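Local atomic coordinates of probable benzoylformate decarboxylase (Rhodococcus jostii, PDB entry 7ORX), a protein that binds thiamine diphosphate and a sodium ion as a member of the thiamine diphosphate-dependent enzyme family, in an assembly of four chains. Residues C[55-60]-C[66-71]; C[290-295]-C[311-316]. All blocks are in the same frame, centred on the assembly; numbering follows the deposited sequence.

Interaction 1: C[55-60]-C[66-71]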
loop_
_atom_site.group_PDB
_atom_site.type_symbol
_atom_site.label_atom_id
_atom_site.label_comp_id
_atom_site.label_asym_id
_atom_site.label_seq_id
_atom_site.Cartn_x
_atom_site.Cartn_y
_atom_site.Cartn_z
ATOM N N SER C 55 23.256 -4.726 -5.711
ATOM C CA SER C 55 24.303 -4.917 -4.673
ATOM C C SER C 55 25.645 -4.314 -5.123
ATOM O O SER C 55 26.325 -3.735 -4.262
ATOM C CB SER C 55 24.453 -6.361 -4.336
ATOM O OG SER C 55 23.368 -6.824 -3.555
ATOM N N MET C 56 26.016 -4.429 -6.408
ATOM C CA MET C 56 27.209 -3.744 -6.971
ATOM C C MET C 56 27.055 -2.224 -6.763
ATOM O O MET C 56 28.013 -1.567 -6.334
ATOM C CB MET C 56 27.377 -4.029 -8.467
ATOM C CG MET C 56 28.244 -5.208 -8.779
ATOM S SD MET C 56 28.116 -5.818 -10.518
ATOM C CE MET C 56 28.397 -4.255 -11.307
ATOM N N ALA C 57 25.870 -1.685 -7.081
ATOM C CA ALA C 57 25.578 -0.254 -6.970
ATOM C C ALA C 57 25.751 0.133 -5.511
ATOM O O ALA C 57 26.339 1.168 -5.240
ATOM C CB ALA C 57 24.186 0.012 -7.466
ATOM N N ASP C 58 25.277 -0.733 -4.617
ATOM C CA ASP C 58 25.304 -0.484 -3.152
ATOM C C ASP C 58 26.774 -0.362 -2.730
ATOM O O ASP C 58 27.135 0.633 -2.078
ATOM C CB ASP C 58 24.529 -1.568 -2.393
ATOM C CG ASP C 58 24.063 -1.150 -0.993
ATOM O OD1 ASP C 58 24.142 0.061 -0.687
ATOM O OD2 ASP C 58 23.634 -2.038 -0.175
ATOM N N GLY C 59 27.606 -1.334 -3.109
ATOM C CA GLY C 59 29.023 -1.298 -2.742
ATOM C C GLY C 59 29.673 -0.033 -3.257
ATOM O O GLY C 59 30.456 0.603 -2.532
ATOM N N TYR C 60 29.372 0.320 -4.492
ATOM C CA TYR C 60 29.967 1.514 -5.135
ATOM C C TYR C 60 29.588 2.752 -4.299
ATOM O O TYR C 60 30.424 3.612 -3.995
ATOM C CB TYR C 60 29.482 1.607 -6.579
ATOM C CG TYR C 60 30.162 2.698 -7.346
ATOM C CD1 TYR C 60 29.645 3.976 -7.352
ATOM C CD2 TYR C 60 31.327 2.450 -8.050
ATOM C CE1 TYR C 60 30.282 4.996 -8.023
ATOM C CE2 TYR C 60 31.973 3.465 -8.729
ATOM C CZ TYR C 60 31.430 4.743 -8.737
ATOM O OH TYR C 60 32.046 5.741 -9.417
ATOM N N GLU C 66 28.430 8.813 -2.222
ATOM C CA GLU C 66 27.632 9.586 -3.200
ATOM C C GLU C 66 26.376 8.813 -3.600
ATOM O O GLU C 66 26.415 7.567 -3.539
ATOM C CB GLU C 66 28.481 9.843 -4.437
ATOM C CG GLU C 66 29.686 10.723 -4.157
ATOM C CD GLU C 66 30.686 10.773 -5.298
ATOM O OE1 GLU C 66 30.781 9.775 -6.104
ATOM O OE2 GLU C 66 31.349 11.859 -5.416
ATOM N N ALA C 67 25.325 9.522 -4.031
ATOM C CA ALA C 67 24.123 8.912 -4.640
ATOM C C ALA C 67 24.564 8.125 -5.865
ATOM O O ALA C 67 25.550 8.529 -6.443
ATOM C CB ALA C 67 23.133 9.981 -5.022
ATOM N N THR C 68 23.871 7.054 -6.254
ATOM C CA THR C 68 24.317 6.166 -7.368
ATOM C C THR C 68 23.138 5.670 -8.183
ATOM O O THR C 68 22.155 5.310 -7.575
ATOM C CB THR C 68 25.085 4.969 -6.799
ATOM O OG1 THR C 68 26.203 5.540 -6.126
ATOM C CG2 THR C 68 25.556 3.973 -7.833
ATOM N N LEU C 69 23.265 5.619 -9.497
ATOM C CA LEU C 69 22.095 5.384 -10.375
ATOM C C LEU C 69 22.017 3.906 -10.736
ATOM O O LEU C 69 23.006 3.339 -11.153
ATOM C CB LEU C 69 22.231 6.255 -11.632
ATOM C CG LEU C 69 21.043 6.234 -12.592
ATOM C CD1 LEU C 69 19.751 6.693 -11.918
ATOM C CD2 LEU C 69 21.339 7.132 -13.785
ATOM N N VAL C 70 20.841 3.332 -10.648
ATOM C CA VAL C 70 20.575 1.936 -11.083
ATOM C C VAL C 70 19.483 2.001 -12.150
ATOM O O VAL C 70 18.627 2.849 -11.995
ATOM C CB VAL C 70 20.127 1.119 -9.870
ATOM C CG1 VAL C 70 19.727 -0.278 -10.263
ATOM C CG2 VAL C 70 21.189 1.140 -8.782
ATOM N N ASN C 71 19.492 1.141 -13.165
ATOM C CA ASN C 71 18.437 1.119 -14.198
ATOM C C ASN C 71 18.002 -0.330 -14.421
ATOM O O ASN C 71 18.790 -1.152 -14.924
ATOM C CB ASN C 71 18.923 1.797 -15.470
ATOM C CG ASN C 71 17.873 1.845 -16.559
ATOM O OD1 ASN C 71 16.707 2.146 -16.306
ATOM N ND2 ASN C 71 18.279 1.545 -17.780
#

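Interaction 2: C[290-295]-C[311-316]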
loop_
_atom_site.group_PDB
_atom_site.type_symbol
_atom_site.label_atom_id
_atom_site.label_comp_id
_atom_site.label_asym_id
_atom_site.label_seq_id
_atom_site.Cartn_x
_atom_site.Cartn_y
_atom_site.Cartn_z
ATOM N N ASN C 290 17.258 -7.709 30.626
ATOM C CA ASN C 290 17.284 -6.220 30.806
ATOM C C ASN C 290 18.029 -5.564 29.636
ATOM O O ASN C 290 19.148 -6.034 29.328
ATOM C CB ASN C 290 17.960 -5.806 32.126
ATOM C CG ASN C 290 17.393 -6.467 33.364
ATOM O OD1 ASN C 290 16.194 -6.651 33.479
ATOM N ND2 ASN C 290 18.246 -6.800 34.312
ATOM N N TYR C 291 17.462 -4.510 29.027
ATOM C CA TYR C 291 18.087 -3.753 27.903
ATOM C C TYR C 291 19.401 -3.133 28.369
ATOM O O TYR C 291 20.426 -3.221 27.637
ATOM C CB TYR C 291 17.169 -2.665 27.342
ATOM C CG TYR C 291 15.964 -3.194 26.609
ATOM C CD1 TYR C 291 16.107 -3.876 25.413
ATOM C CD2 TYR C 291 14.685 -3.025 27.111
ATOM C CE1 TYR C 291 15.010 -4.407 24.754
ATOM C CE2 TYR C 291 13.576 -3.530 26.454
ATOM C CZ TYR C 291 13.748 -4.236 25.281
ATOM O OH TYR C 291 12.708 -4.762 24.592
ATOM N N LEU C 292 19.372 -2.540 29.561
ATOM C CA LEU C 292 20.563 -1.905 30.172
ATOM C C LEU C 292 20.965 -2.650 31.435
ATOM O O LEU C 292 20.123 -3.229 32.118
ATOM C CB LEU C 292 20.231 -0.462 30.527
ATOM C CG LEU C 292 19.739 0.403 29.372
ATOM C CD1 LEU C 292 19.466 1.796 29.863
ATOM C CD2 LEU C 292 20.756 0.450 28.248
ATOM N N PRO C 293 22.262 -2.579 31.799
ATOM C CA PRO C 293 22.709 -2.970 33.131
ATOM C C PRO C 293 22.140 -2.021 34.206
ATOM O O PRO C 293 21.827 -0.881 33.883
ATOM C CB PRO C 293 24.256 -2.935 33.063
ATOM C CG PRO C 293 24.609 -2.188 31.810
ATOM C CD PRO C 293 23.348 -2.040 30.976
ATOM N N GLY C 294 22.009 -2.511 35.445
ATOM C CA GLY C 294 21.705 -1.701 36.639
ATOM C C GLY C 294 22.548 -0.436 36.710
ATOM O O GLY C 294 23.726 -0.484 36.357
ATOM N N GLY C 295 21.938 0.676 37.118
ATOM C CA GLY C 295 22.613 1.955 37.402
ATOM C C GLY C 295 23.137 2.651 36.157
ATOM O O GLY C 295 24.030 3.496 36.340
ATOM N N ALA C 311 13.464 3.054 19.406
ATOM C CA ALA C 311 14.277 2.516 20.517
ATOM C C ALA C 311 13.375 2.283 21.712
ATOM O O ALA C 311 12.506 3.111 22.008
ATOM C CB ALA C 311 15.405 3.423 20.922
ATOM N N PRO C 312 13.541 1.144 22.416
ATOM C CA PRO C 312 12.778 0.848 23.622
ATOM C C PRO C 312 13.357 1.447 24.905
ATOM O O PRO C 312 12.657 1.409 25.891
ATOM C CB PRO C 312 12.848 -0.693 23.657
ATOM C CG PRO C 312 14.228 -1.006 23.112
ATOM C CD PRO C 312 14.389 0.003 22.005
ATOM N N ILE C 313 14.593 1.940 24.902
ATOM C CA ILE C 313 15.088 2.776 26.047
ATOM C C ILE C 313 15.961 3.894 25.494
ATOM O O ILE C 313 16.315 3.833 24.281
ATOM C CB ILE C 313 15.867 1.960 27.111
ATOM C CG1 ILE C 313 16.755 0.916 26.469
ATOM C CG2 ILE C 313 14.967 1.290 28.130
ATOM C CD1 ILE C 313 17.814 1.494 25.597
ATOM N N GLY C 314 16.278 4.855 26.365
ATOM C CA GLY C 314 17.358 5.852 26.166
ATOM C C GLY C 314 16.855 7.264 25.943
ATOM O O GLY C 314 15.687 7.441 25.547
ATOM N N GLU C 315 17.727 8.241 26.188
ATOM C CA GLU C 315 17.576 9.672 25.827
ATOM C C GLU C 315 18.258 9.895 24.468
ATOM O O GLU C 315 19.485 9.943 24.443
ATOM C CB GLU C 315 18.189 10.512 26.947
ATOM C CG GLU C 315 18.395 11.982 26.583
ATOM C CD GLU C 315 18.624 12.942 27.733
ATOM O OE1 GLU C 315 19.653 12.806 28.438
ATOM O OE2 GLU C 315 17.775 13.834 27.904
ATOM N N ALA C 316 17.500 10.063 23.378
ATOM C CA ALA C 316 18.048 10.237 22.011
ATOM C C ALA C 316 18.171 11.729 21.643
ATOM O O ALA C 316 17.357 12.526 22.096
ATOM C CB ALA C 316 17.187 9.514 21.004
#

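Interaction 1: C[55-60]-C[66-71]
Ala57 and Thr68 mark the closest backbone approach, their CA atoms 6.6 Å apart, where the helical segment 55-60 runs back antiparallel over strand 68-71, with the two short axes 8.7 Å apart and at 174°. The Ala57 methyl points toward the strand, and CB meets Val70 CG2 at 3.5 Å. A side chain this short suits a helix lying so near a sheet, because a lone methyl lets the helix come close while the β-branched strand residues supply the opposing surface. With Val70 CG1 anti to the backbone N (chi1 175°), the other branch, CG2, is the one that reaches Ala57. Thr68 likewise points at the helix, and its CG2 methyl lies 3.9 Å from Ala57 O. This pairing belongs to a β-α-β crossover in the N-terminal thiamine diphosphate-binding domain: helix 50-64 leads from strand 43-46 to strand 68-73, which is parallel to it, with strand 22-25 lying between them in the sheet. One turn after Ala57, Tyr60 covers the start of the strand. Its CG stands anti to the backbone N (chi1 -173°), and the ring presents an edge to Thr68, whose OG1 lies in the ring plane, 4.0 Å from Tyr60 CD1. Thr68 CG2 is also close to that corner of the ring, so both branches of the threonine are engaged. Tyrosine is suited to this border because its broad ring can also meet Phe24 on strand 22-25 and Leu418 at the end of helix 409-418. Asp58 points away from the strand, and its OD1 is hydrogen-bonded to Ser93 OG, giving the buried carboxylate a polar partner. On the sheet side, backbone hydrogen bonds to Phe24 and Val96 hold residues 68-71 between strands 22-25 and 95-101.

Interaction 2: C[290-295]-C[311-316]
Tyr291 lays one face of its ring over the Pro312 side chain, while its CB rests on Ile313. Tyr291 CG stands anti to the carbonyl carbon and beside the backbone N (chi1 -69°), which carries the ring toward the segment 311-316. There Pro312 CG stands 4.0 Å from the centroid of the Tyr291 ring and only 16° off the normal, a CH-π contact displaced toward the rim. Proline suits the place because its compact, rigid ring offers CH groups to the aromatic face; the two side chains meet at about a right angle. Ile313 holds CG1 between its backbone N and carbonyl carbon (chi1 40°), and this sends the longer branch across to Tyr291 CB, 3.7 Å from CG1. The branch ends at CD1, 4.1 Å from Leu292 CD2, the leucine and isoleucine side chains running alongside each other in opposite senses. No hydrogen bond joins the segments; the Tyr291 hydroxyl instead bonds to Gln109 NE2 of the third subunit. Glu315 pairs in parallel with a strand of the second subunit. The contact packs the loop between strands 272-276 and 297-302 against the connection from helix 305-310 to strand 315-318, the last strand, within this chain, of the parallel Rossmann-like sheet of the central domain.

Interaction 1 is buried in the N-terminal domain, about 11 Å from the centre of the chain to its own centre, whereas interaction 2 is partly buried in the central domain, about 27 Å out. Their centres lie about 36 Å apart and they share no elements. Neither has a hydrogen bond between its segments, yet the packing differs. In 55-60 with 66-71, an alanine methyl and β-branched residues meet where helix and inner strand come closest, with one tyrosine at the margin and no other subunit touching. In 290-295 with 311-316, a tyrosine ring on a proline and two branched aliphatics join loop to loop, and polar groups bond to residues of two neighbouring subunits, one of which extends the sheet.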